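Local coordinates for aminopeptidase N family protein (Idiomarina loihiensis L2TR, PDB 4FGM) that binds zinc as a member of the M61 peptidase family and probably acts as an aminopeptidase, removing residues from the N termini of peptides, at residues K534-L537 with E538-I541; D262-Q265 with T266-L270; D435-D438 with F439-A443; V404-E407 with L408-F412. One frame throughout, in Å; residues are numbered along the deposited sequence.

Contact 1: K534-L537 with E538-I541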
loop_
_atom_site.group_PDB
_atom_site.type_symbol
_atom_site.label_atom_id
_atom_site.label_comp_id
_atom_site.label_asym_id
_atom_site.label_seq_id
_atom_site.Cartn_x
_atom_site.Cartn_y
_atom_site.Cartn_z
ATOM N N LYS A 534 -26.456 -19.048 -2.126
ATOM C CA LYS A 534 -27.317 -18.200 -1.299
ATOM C C LYS A 534 -28.760 -18.737 -1.190
ATOM O O LYS A 534 -29.393 -18.617 -0.140
ATOM C CB LYS A 534 -27.292 -16.775 -1.842
ATOM C CG LYS A 534 -25.869 -16.235 -1.950
ATOM C CD LYS A 534 -25.829 -14.799 -2.447
ATOM C CE LYS A 534 -26.384 -13.832 -1.411
ATOM N NZ LYS A 534 -26.433 -12.436 -1.927
ATOM N N ARG A 535 -29.272 -19.331 -2.267
ATOM C CA ARG A 535 -30.615 -19.918 -2.256
ATOM C C ARG A 535 -30.608 -21.021 -1.204
ATOM O O ARG A 535 -31.455 -21.062 -0.311
ATOM C CB ARG A 535 -30.954 -20.544 -3.618
ATOM C CG ARG A 535 -31.436 -19.574 -4.685
ATOM C CD ARG A 535 -30.980 -20.015 -6.081
ATOM N NE ARG A 535 -30.811 -21.466 -6.187
ATOM C CZ ARG A 535 -30.404 -22.094 -7.289
ATOM N NH1 ARG A 535 -30.125 -21.400 -8.388
ATOM N NH2 ARG A 535 -30.270 -23.416 -7.296
ATOM N N ILE A 536 -29.630 -21.915 -1.326
ATOM C CA ILE A 536 -29.474 -23.038 -0.407
ATOM C C ILE A 536 -29.404 -22.595 1.058
ATOM O O ILE A 536 -30.038 -23.200 1.922
ATOM C CB ILE A 536 -28.202 -23.862 -0.756
ATOM C CG1 ILE A 536 -28.370 -24.524 -2.125
ATOM C CG2 ILE A 536 -27.939 -24.918 0.307
ATOM C CD1 ILE A 536 -27.108 -25.172 -2.659
ATOM N N LEU A 537 -28.655 -21.533 1.341
ATOM C CA LEU A 537 -28.519 -21.073 2.719
ATOM C C LEU A 537 -29.679 -20.292 3.321
ATOM O O LEU A 537 -29.748 -20.146 4.533
ATOM C CB LEU A 537 -27.228 -20.282 2.872
ATOM C CG LEU A 537 -26.037 -21.185 3.184
ATOM C CD1 LEU A 537 -26.024 -22.384 2.259
ATOM C CD2 LEU A 537 -24.759 -20.386 3.047
ATOM N N GLU A 538 -30.593 -19.799 2.493
ATOM C CA GLU A 538 -31.750 -19.055 3.003
ATOM C C GLU A 538 -32.789 -20.065 3.513
ATOM O O GLU A 538 -33.916 -19.710 3.831
ATOM C CB GLU A 538 -32.365 -18.193 1.881
ATOM C CG GLU A 538 -33.584 -18.817 1.208
ATOM C CD GLU A 538 -33.599 -18.663 -0.307
ATOM O OE1 GLU A 538 -33.881 -19.671 -1.001
ATOM O OE2 GLU A 538 -33.348 -17.543 -0.807
ATOM N N ARG A 539 -32.393 -21.326 3.595
ATOM C CA ARG A 539 -33.291 -22.381 4.036
ATOM C C ARG A 539 -32.965 -22.888 5.410
ATOM O O ARG A 539 -33.647 -23.766 5.929
ATOM C CB ARG A 539 -33.223 -23.555 3.067
ATOM C CG ARG A 539 -33.951 -23.304 1.788
ATOM C CD ARG A 539 -33.357 -24.116 0.696
ATOM N NE ARG A 539 -33.970 -23.806 -0.583
ATOM C CZ ARG A 539 -33.413 -24.105 -1.749
ATOM N NH1 ARG A 539 -32.241 -24.720 -1.779
ATOM N NH2 ARG A 539 -34.019 -23.783 -2.880
ATOM N N TYR A 540 -31.925 -22.336 6.005
ATOM C CA TYR A 540 -31.512 -22.795 7.310
ATOM C C TYR A 540 -31.518 -21.726 8.375
ATOM O O TYR A 540 -31.491 -20.537 8.080
ATOM C CB TYR A 540 -30.111 -23.386 7.195
ATOM C CG TYR A 540 -30.029 -24.429 6.121
ATOM C CD1 TYR A 540 -30.647 -25.662 6.284
ATOM C CD2 TYR A 540 -29.376 -24.172 4.924
ATOM C CE1 TYR A 540 -30.616 -26.609 5.289
ATOM C CE2 TYR A 540 -29.340 -25.117 3.915
ATOM C CZ TYR A 540 -29.962 -26.334 4.103
ATOM O OH TYR A 540 -29.930 -27.280 3.106
ATOM N N ILE A 541 -31.569 -22.179 9.622
ATOM C CA ILE A 541 -31.519 -21.297 10.775
ATOM C C ILE A 541 -30.536 -21.948 11.741
ATOM O O ILE A 541 -30.261 -23.140 11.652
ATOM C CB ILE A 541 -32.904 -21.133 11.467
ATOM C CG1 ILE A 541 -33.390 -22.473 12.014
ATOM C CG2 ILE A 541 -33.911 -20.551 10.481
ATOM C CD1 ILE A 541 -34.646 -22.352 12.850
HETATM O O HOH W 1 -31.642 -24.922 -4.960
#
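Helix 533-537 gives out at Leu-537 in a type I beta turn that runs to Tyr-540: Glu-538 N bonds to Arg-535 O at 3.2 Å, while Tyr-540 N keeps only a weak bond to Leu-537 O. Glu-538 N also leans on Lys-534 O, so the amide of the first residue past the helix is shared between two carbonyls, the Lys-534 bond being the weak one.

Across the turn, the two arginines share a water. Arg-535 NH2 reaches it at 3.1 Å and Arg-539 NH1 at 3.2 Å, the water accepting from both, which spans two like charges without bringing their guanidinium groups together. Arg-539 gets there as a straight chain from CG to NE, its CG lying opposite its own carbonyl carbon (chi1 -76°). This lays one face of its guanidinium over Arg-535 O, 3.6 Å above the plane and toward the rim, and brings NH1 to 3.9 Å from Ile-536 CG1. Next to it, Ile-536 and Tyr-540 run side by side in the same direction, with Ile-536 CG2 in the ring plane and 3.9 Å from Tyr-540 CE2.

Farther along, Leu-537 packs on Phe-487, ahead of strand 489-494, and on Trp-563, just past strand 555-562. Tyr-540 stacks its ring with the same Trp-563, and its OH bonds to Asp-524 after strand 519-523. The turn leads into strand 545-552 of an antiparallel sheet consistent with a PDZ-like domain.

Contact 2: D262-Q265 with T266-L270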
loop_
_atom_site.group_PDB
_atom_site.type_symbol
_atom_site.label_atom_id
_atom_site.label_comp_id
_atom_site.label_asym_id
_atom_site.label_seq_id
_atom_site.Cartn_x
_atom_site.Cartn_y
_atom_site.Cartn_z
ATOM N N ASP A 262 -17.807 3.441 -6.806
ATOM C CA ASP A 262 -16.874 2.813 -5.878
ATOM C C ASP A 262 -15.473 2.571 -6.435
ATOM O O ASP A 262 -14.483 2.705 -5.713
ATOM C CB ASP A 262 -17.463 1.494 -5.368
ATOM C CG ASP A 262 -18.716 1.703 -4.540
ATOM O OD1 ASP A 262 -19.435 2.694 -4.793
ATOM O OD2 ASP A 262 -18.992 0.873 -3.645
ATOM N N ASN A 263 -15.386 2.217 -7.713
ATOM C CA ASN A 263 -14.088 1.945 -8.317
ATOM C C ASN A 263 -13.226 3.189 -8.457
ATOM O O ASN A 263 -12.052 3.171 -8.083
ATOM C CB ASN A 263 -14.266 1.271 -9.674
ATOM C CG ASN A 263 -14.991 -0.042 -9.562
ATOM O OD1 ASN A 263 -14.683 -0.861 -8.694
ATOM N ND2 ASN A 263 -15.959 -0.258 -10.437
ATOM N N TYR A 264 -13.803 4.267 -8.986
ATOM C CA TYR A 264 -13.057 5.503 -9.148
ATOM C C TYR A 264 -12.664 6.021 -7.768
ATOM O O TYR A 264 -11.574 6.566 -7.586
ATOM C CB TYR A 264 -13.896 6.535 -9.898
ATOM C CG TYR A 264 -13.233 7.889 -10.056
ATOM C CD1 TYR A 264 -11.873 7.993 -10.354
ATOM C CD2 TYR A 264 -13.974 9.070 -9.935
ATOM C CE1 TYR A 264 -11.267 9.239 -10.528
ATOM C CE2 TYR A 264 -13.383 10.318 -10.108
ATOM C CZ TYR A 264 -12.028 10.398 -10.403
ATOM O OH TYR A 264 -11.425 11.623 -10.575
ATOM N N GLN A 265 -13.550 5.829 -6.795
ATOM C CA GLN A 265 -13.293 6.253 -5.420
ATOM C C GLN A 265 -12.066 5.527 -4.859
ATOM O O GLN A 265 -11.249 6.116 -4.153
ATOM C CB GLN A 265 -14.531 5.976 -4.554
ATOM C CG GLN A 265 -14.298 6.008 -3.051
ATOM C CD GLN A 265 -14.371 4.624 -2.431
ATOM O OE1 GLN A 265 -13.348 3.987 -2.165
ATOM N NE2 GLN A 265 -15.592 4.143 -2.209
ATOM N N THR A 266 -11.944 4.243 -5.176
ATOM C CA THR A 266 -10.812 3.452 -4.714
ATOM C C THR A 266 -9.510 4.037 -5.272
ATOM O O THR A 266 -8.496 4.088 -4.576
ATOM C CB THR A 266 -10.955 1.986 -5.153
ATOM O OG1 THR A 266 -12.041 1.390 -4.439
ATOM C CG2 THR A 266 -9.692 1.205 -4.846
ATOM N N PHE A 267 -9.548 4.490 -6.522
ATOM C CA PHE A 267 -8.372 5.079 -7.150
ATOM C C PHE A 267 -8.007 6.398 -6.476
ATOM O O PHE A 267 -6.839 6.639 -6.153
ATOM C CB PHE A 267 -8.616 5.324 -8.642
ATOM C CG PHE A 267 -7.470 6.006 -9.334
ATOM C CD1 PHE A 267 -6.266 5.341 -9.534
ATOM C CD2 PHE A 267 -7.586 7.327 -9.758
ATOM C CE1 PHE A 267 -5.183 5.989 -10.152
ATOM C CE2 PHE A 267 -6.519 7.980 -10.371
ATOM C CZ PHE A 267 -5.314 7.310 -10.570
ATOM N N LEU A 268 -9.005 7.256 -6.272
ATOM C CA LEU A 268 -8.753 8.540 -5.630
ATOM C C LEU A 268 -8.230 8.328 -4.220
ATOM O O LEU A 268 -7.376 9.076 -3.740
ATOM C CB LEU A 268 -10.025 9.381 -5.594
ATOM C CG LEU A 268 -10.483 9.871 -6.969
ATOM C CD1 LEU A 268 -11.705 10.754 -6.828
ATOM C CD2 LEU A 268 -9.358 10.624 -7.638
ATOM N N SER A 269 -8.734 7.292 -3.562
ATOM C CA SER A 269 -8.299 6.985 -2.214
ATOM C C SER A 269 -6.834 6.528 -2.240
ATOM O O SER A 269 -6.051 6.869 -1.349
ATOM C CB SER A 269 -9.193 5.901 -1.618
ATOM O OG SER A 269 -8.843 5.654 -0.272
ATOM N N LEU A 270 -6.469 5.762 -3.268
ATOM C CA LEU A 270 -5.097 5.277 -3.415
ATOM C C LEU A 270 -4.130 6.444 -3.636
ATOM O O LEU A 270 -3.069 6.505 -3.004
ATOM C CB LEU A 270 -4.990 4.304 -4.592
ATOM C CG LEU A 270 -3.587 3.778 -4.940
ATOM C CD1 LEU A 270 -2.971 3.034 -3.756
ATOM C CD2 LEU A 270 -3.695 2.843 -6.125
#
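The helix 262-277 that carries the zinc-binding HExxH motif of this metallopeptidase begins here, and Tyr-264 and Leu-268 meet across its first turns. Its histidines His-273 and His-277 lie farther along the helix and hold the zinc ion together with Glu-307; the side chain of Ser-269 is about 6 Å from that of His-273.

Leu-268 sets CD1 over one face of the Tyr-264 ring in a CH-pi contact, 3.9 Å from the centroid and 23° off the normal, displaced toward the rim. The phenol is there because its CG stands opposite the backbone N (chi1 177°), and Leu-268 CD2 continues along the ring to 3.7 Å from Tyr-264 OH. That hydroxyl bonds to Asp-203 on helix 197-215. On the Phe-267 side, Tyr-264 CE1 approaches the edge of the phenylalanine ring, 4.2 Å from Phe-267 CD2. Swapping the tyrosine for an alanine would probably strip Leu-268 CD1 of the ring it rests on and leave Asp-203 without its hydroxyl partner.

The polar side of the helix is tied outward: Asp-262 makes salt bridges to Arg-328 and Lys-331 on helix 326-342, and Ser-269 OG bonds to Asp-315 on helix 308-320, so three other helices grip this opening stretch.

Among the backbone carbonyls, Asp-262 O takes two donors from opposite faces of its plane, Thr-266 N at 3.0 Å and Thr-266 OG1 at 3.1 Å.

Contact 3: D435-D438 with F439-A443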
loop_
_atom_site.group_PDB
_atom_site.type_symbol
_atom_site.label_atom_id
_atom_site.label_comp_id
_atom_site.label_asym_id
_atom_site.label_seq_id
_atom_site.Cartn_x
_atom_site.Cartn_y
_atom_site.Cartn_z
ATOM N N ASP A 435 -5.640 14.593 27.364
ATOM C CA ASP A 435 -5.100 13.371 27.947
ATOM C C ASP A 435 -5.690 12.173 27.200
ATOM O O ASP A 435 -6.888 11.901 27.291
ATOM C CB ASP A 435 -5.465 13.273 29.430
ATOM C CG ASP A 435 -4.847 12.060 30.103
ATOM O OD1 ASP A 435 -5.474 11.511 31.033
ATOM O OD2 ASP A 435 -3.731 11.660 29.710
ATOM N N ILE A 436 -4.843 11.474 26.452
ATOM C CA ILE A 436 -5.268 10.303 25.695
ATOM C C ILE A 436 -4.333 9.137 25.998
ATOM O O ILE A 436 -4.410 8.089 25.362
ATOM C CB ILE A 436 -5.269 10.578 24.157
ATOM C CG1 ILE A 436 -3.967 11.263 23.729
ATOM C CG2 ILE A 436 -6.460 11.454 23.780
ATOM C CD1 ILE A 436 -2.755 10.364 23.746
ATOM N N SER A 437 -3.464 9.333 26.985
ATOM C CA SER A 437 -2.479 8.335 27.389
ATOM C C SER A 437 -2.990 6.914 27.625
ATOM O O SER A 437 -2.527 5.973 26.974
ATOM C CB SER A 437 -1.738 8.808 28.642
ATOM O OG SER A 437 -0.691 7.909 28.975
ATOM N N ASP A 438 -3.922 6.744 28.557
ATOM C CA ASP A 438 -4.429 5.403 28.836
ATOM C C ASP A 438 -5.025 4.754 27.600
ATOM O O ASP A 438 -4.788 3.577 27.331
ATOM C CB ASP A 438 -5.468 5.426 29.963
ATOM C CG ASP A 438 -4.850 5.732 31.312
ATOM O OD1 ASP A 438 -3.656 5.414 31.501
ATOM O OD2 ASP A 438 -5.559 6.275 32.184
ATOM N N PHE A 439 -5.792 5.522 26.839
ATOM C CA PHE A 439 -6.404 4.984 25.640
ATOM C C PHE A 439 -5.379 4.500 24.620
ATOM O O PHE A 439 -5.437 3.357 24.167
ATOM C CB PHE A 439 -7.285 6.030 24.970
ATOM C CG PHE A 439 -7.470 5.785 23.508
ATOM C CD1 PHE A 439 -8.314 4.776 23.055
ATOM C CD2 PHE A 439 -6.745 6.522 22.578
ATOM C CE1 PHE A 439 -8.422 4.489 21.692
ATOM C CE2 PHE A 439 -6.842 6.247 21.213
ATOM C CZ PHE A 439 -7.686 5.231 20.767
ATOM N N LEU A 440 -4.451 5.383 24.253
ATOM C CA LEU A 440 -3.436 5.065 23.260
ATOM C C LEU A 440 -2.526 3.899 23.655
ATOM O O LEU A 440 -2.154 3.092 22.801
ATOM C CB LEU A 440 -2.602 6.312 22.936
ATOM C CG LEU A 440 -1.751 6.222 21.657
ATOM C CD1 LEU A 440 -2.655 6.066 20.446
ATOM C CD2 LEU A 440 -0.901 7.465 21.500
ATOM N N LYS A 441 -2.165 3.803 24.932
ATOM C CA LYS A 441 -1.319 2.699 25.386
ATOM C C LYS A 441 -2.045 1.363 25.229
ATOM O O LYS A 441 -1.436 0.357 24.865
ATOM C CB LYS A 441 -0.913 2.871 26.852
ATOM C CG LYS A 441 0.291 3.755 27.079
ATOM C CD LYS A 441 0.674 3.751 28.548
ATOM C CE LYS A 441 1.776 4.747 28.848
ATOM N NZ LYS A 441 2.036 4.820 30.313
ATOM N N ASP A 442 -3.344 1.346 25.517
ATOM C CA ASP A 442 -4.119 0.115 25.384
ATOM C C ASP A 442 -4.317 -0.197 23.910
ATOM O O ASP A 442 -4.243 -1.352 23.497
ATOM C CB ASP A 442 -5.486 0.236 26.072
ATOM C CG ASP A 442 -5.373 0.357 27.586
ATOM O OD1 ASP A 442 -4.360 -0.113 28.150
ATOM O OD2 ASP A 442 -6.304 0.909 28.213
ATOM N N ALA A 443 -4.556 0.846 23.121
ATOM C CA ALA A 443 -4.765 0.697 21.687
ATOM C C ALA A 443 -3.502 0.175 21.017
ATOM O O ALA A 443 -3.564 -0.607 20.067
ATOM C CB ALA A 443 -5.157 2.040 21.075
#
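Ile-436 and Leu-440 make the close-packed, buried side of the first turn of helix 437-445, while Asp-438 and Lys-441 make its exposed side, facing solvent. On the packed side the two aliphatic chains run together in one direction, Ile-436 CD1 lying 4.1 Å from Leu-440 CD2. Ile-436 gets CD1 there by putting CG1 between its backbone N and carbonyl carbon, the crowded position (chi1 47°). It holds the N-cap place with a wholly apolar side chain, and its carbonyl does the joining: Leu-440 N meets Ile-436 O at 2.9 Å in a bond that is all but straight (176°). Phe-439 CB sits against the same oxygen, 3.6 Å away.

The outer side is slack by comparison. Lys-441 runs out extended, its CE passing 4.0 Å from Ser-437 OG. Its NZ stays 5.8 Å from Asp-438 OD1, too far for a salt bridge, so any attraction between them is probably weak.

Beyond the turn, Phe-439 lies on Ser-386, Leu-387 and Met-390 of helix 378-394. Met-390 also receives Ile-436, and helix 423-429 takes Leu-440 on Ile-425 and Ile-436 on Leu-428, which wedges this helix start between the two.

Contact 4: V404-E407 with L408-F412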
loop_
_atom_site.group_PDB
_atom_site.type_symbol
_atom_site.label_atom_id
_atom_site.label_comp_id
_atom_site.label_asym_id
_atom_site.label_seq_id
_atom_site.Cartn_x
_atom_site.Cartn_y
_atom_site.Cartn_z
ATOM N N VAL A 404 -2.637 18.008 14.453
ATOM C CA VAL A 404 -1.544 17.306 15.106
ATOM C C VAL A 404 -0.533 16.796 14.077
ATOM O O VAL A 404 0.682 16.846 14.314
ATOM C CB VAL A 404 -2.077 16.120 15.951
ATOM C CG1 VAL A 404 -0.922 15.257 16.447
ATOM C CG2 VAL A 404 -2.884 16.654 17.136
HETATM N N MSE A 405 -1.026 16.310 12.937
HETATM C CA MSE A 405 -0.140 15.801 11.886
HETATM C C MSE A 405 0.732 16.936 11.355
HETATM O O MSE A 405 1.942 16.774 11.180
HETATM C CB MSE A 405 -0.946 15.186 10.730
HETATM C CG MSE A 405 -1.777 13.961 11.100
HETATM SE SE MSE A 405 -0.728 12.502 11.838
HETATM C CE MSE A 405 0.444 12.207 10.318
ATOM N N LYS A 406 0.106 18.084 11.100
ATOM C CA LYS A 406 0.821 19.259 10.601
ATOM C C LYS A 406 1.993 19.580 11.525
ATOM O O LYS A 406 3.149 19.655 11.097
ATOM C CB LYS A 406 -0.110 20.475 10.549
ATOM C CG LYS A 406 0.584 21.761 10.101
ATOM C CD LYS A 406 -0.139 23.007 10.597
ATOM C CE LYS A 406 0.491 23.549 11.879
ATOM N NZ LYS A 406 1.816 24.212 11.644
ATOM N N GLU A 407 1.674 19.769 12.801
ATOM C CA GLU A 407 2.673 20.095 13.805
ATOM C C GLU A 407 3.742 19.019 13.944
ATOM O O GLU A 407 4.934 19.333 13.987
ATOM C CB GLU A 407 1.985 20.362 15.145
ATOM C CG GLU A 407 1.159 21.646 15.131
ATOM C CD GLU A 407 0.355 21.850 16.399
ATOM O OE1 GLU A 407 0.803 21.382 17.466
ATOM O OE2 GLU A 407 -0.718 22.492 16.334
ATOM N N LEU A 408 3.335 17.754 14.005
ATOM C CA LEU A 408 4.320 16.685 14.123
ATOM C C LEU A 408 5.241 16.705 12.913
ATOM O O LEU A 408 6.430 16.417 13.027
ATOM C CB LEU A 408 3.644 15.316 14.236
ATOM C CG LEU A 408 3.080 14.955 15.613
ATOM C CD1 LEU A 408 2.303 13.648 15.525
ATOM C CD2 LEU A 408 4.215 14.830 16.612
ATOM N N TRP A 409 4.698 17.063 11.753
ATOM C CA TRP A 409 5.515 17.105 10.550
ATOM C C TRP A 409 6.554 18.223 10.599
ATOM O O TRP A 409 7.709 18.016 10.228
ATOM C CB TRP A 409 4.661 17.280 9.290
ATOM C CG TRP A 409 5.518 17.234 8.061
ATOM C CD1 TRP A 409 6.102 16.127 7.507
ATOM C CD2 TRP A 409 6.002 18.354 7.314
ATOM N NE1 TRP A 409 6.925 16.490 6.472
ATOM C CE2 TRP A 409 6.888 17.853 6.333
ATOM C CE3 TRP A 409 5.785 19.738 7.388
ATOM C CZ2 TRP A 409 7.551 18.685 5.425
ATOM C CZ3 TRP A 409 6.445 20.565 6.486
ATOM C CH2 TRP A 409 7.322 20.033 5.520
ATOM N N HIS A 410 6.146 19.408 11.042
ATOM C CA HIS A 410 7.083 20.530 11.123
ATOM C C HIS A 410 8.157 20.300 12.181
ATOM O O HIS A 410 9.299 20.732 12.024
ATOM C CB HIS A 410 6.333 21.824 11.428
ATOM C CG HIS A 410 5.630 22.404 10.239
ATOM N ND1 HIS A 410 6.302 23.020 9.207
ATOM C CD2 HIS A 410 4.316 22.450 9.915
ATOM C CE1 HIS A 410 5.434 23.424 8.297
ATOM N NE2 HIS A 410 4.221 23.089 8.703
ATOM N N GLU A 411 7.794 19.600 13.249
ATOM C CA GLU A 411 8.737 19.328 14.322
ATOM C C GLU A 411 9.735 18.223 14.017
ATOM O O GLU A 411 10.944 18.417 14.130
ATOM C CB GLU A 411 7.996 18.962 15.608
ATOM C CG GLU A 411 7.521 20.143 16.425
ATOM C CD GLU A 411 7.093 19.737 17.824
ATOM O OE1 GLU A 411 7.863 19.016 18.501
ATOM O OE2 GLU A 411 5.990 20.143 18.248
ATOM N N PHE A 412 9.226 17.062 13.623
ATOM C CA PHE A 412 10.088 15.918 13.373
ATOM C C PHE A 412 10.280 15.528 11.919
ATOM O O PHE A 412 11.224 14.806 11.597
ATOM C CB PHE A 412 9.548 14.723 14.158
ATOM C CG PHE A 412 9.338 15.009 15.617
ATOM C CD1 PHE A 412 10.427 15.112 16.482
ATOM C CD2 PHE A 412 8.056 15.210 16.123
ATOM C CE1 PHE A 412 10.243 15.403 17.828
ATOM C CE2 PHE A 412 7.861 15.505 17.474
ATOM C CZ PHE A 412 8.958 15.603 18.326
#
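Lys-406 and His-410 cross at a slant, one turn apart on helix 401-413, with Lys-406 CG in the plane of the imidazole and at its edge, 3.8 Å from His-410 CD2. The lysine leaves the backbone with CG opposite N (chi1 177°) and then folds at its last two torsions, which curls NZ back to 3.5 Å from the same CD2.

The imidazole is held from another side by its sequence neighbour. Trp-409 turns the edge of its indole onto the ring, CE3 standing 3.7 Å above the centre of one face. NE2 of the histidine bonds to Phe-215 O at the end of helix 197-215, so the ring is fixed both in tilt and in rotation. With a leucine in place of His-410, Phe-215 O is likely to lose its imidazole partner and Trp-409 CE3 the flat face beneath it.

Elsewhere on the helix Val-404 and Leu-408 lie side by side and point the same way, Val-404 CG1 meeting Leu-408 CD1 at 3.7 Å; both touch Trp-427 of helix 423-429. Selenomethionine Met-405 is directed onto Phe-305, Met-309 and Phe-313, its side chain about 12 Å from the zinc ion. Glu-407 is matched by Arg-403, and Glu-411 by the indole nitrogen of Trp-427, so these carboxylates, 5.4 Å apart from Glu-407 OE1 to Glu-411 OE2, each have a partner of their own.

Bonding to a carbonyl oxygen makes His-410 NE2 a donor. Lys-406 NZ, 4.0 Å from His-410 NE2, may disfavour a second proton on the ring, though the nearby Glu-217 would probably work the other way.

Overall arrangement
In chain order the contacts run 2, 4, 3, 1. Each joins adjoining segments, so none closes a long loop, and they neither nest nor cross. Contact 2 opens the zinc-binding helix 262-277. Contact 4 follows on helix 401-413, the nearest atoms of the two about 14 Å apart; helix 308-320 bridges them, touched by Leu-268 at Leu-318 and by Met-405 at Phe-313. Contact 3 starts helix 437-445, with its centre about 20 Å from that of contact 4, and helix 423-429 packs against both. Contact 1 stands apart in the C-terminal antiparallel sheet region, its centre about 34 Å from that of contact 2 and farther from those of the other two.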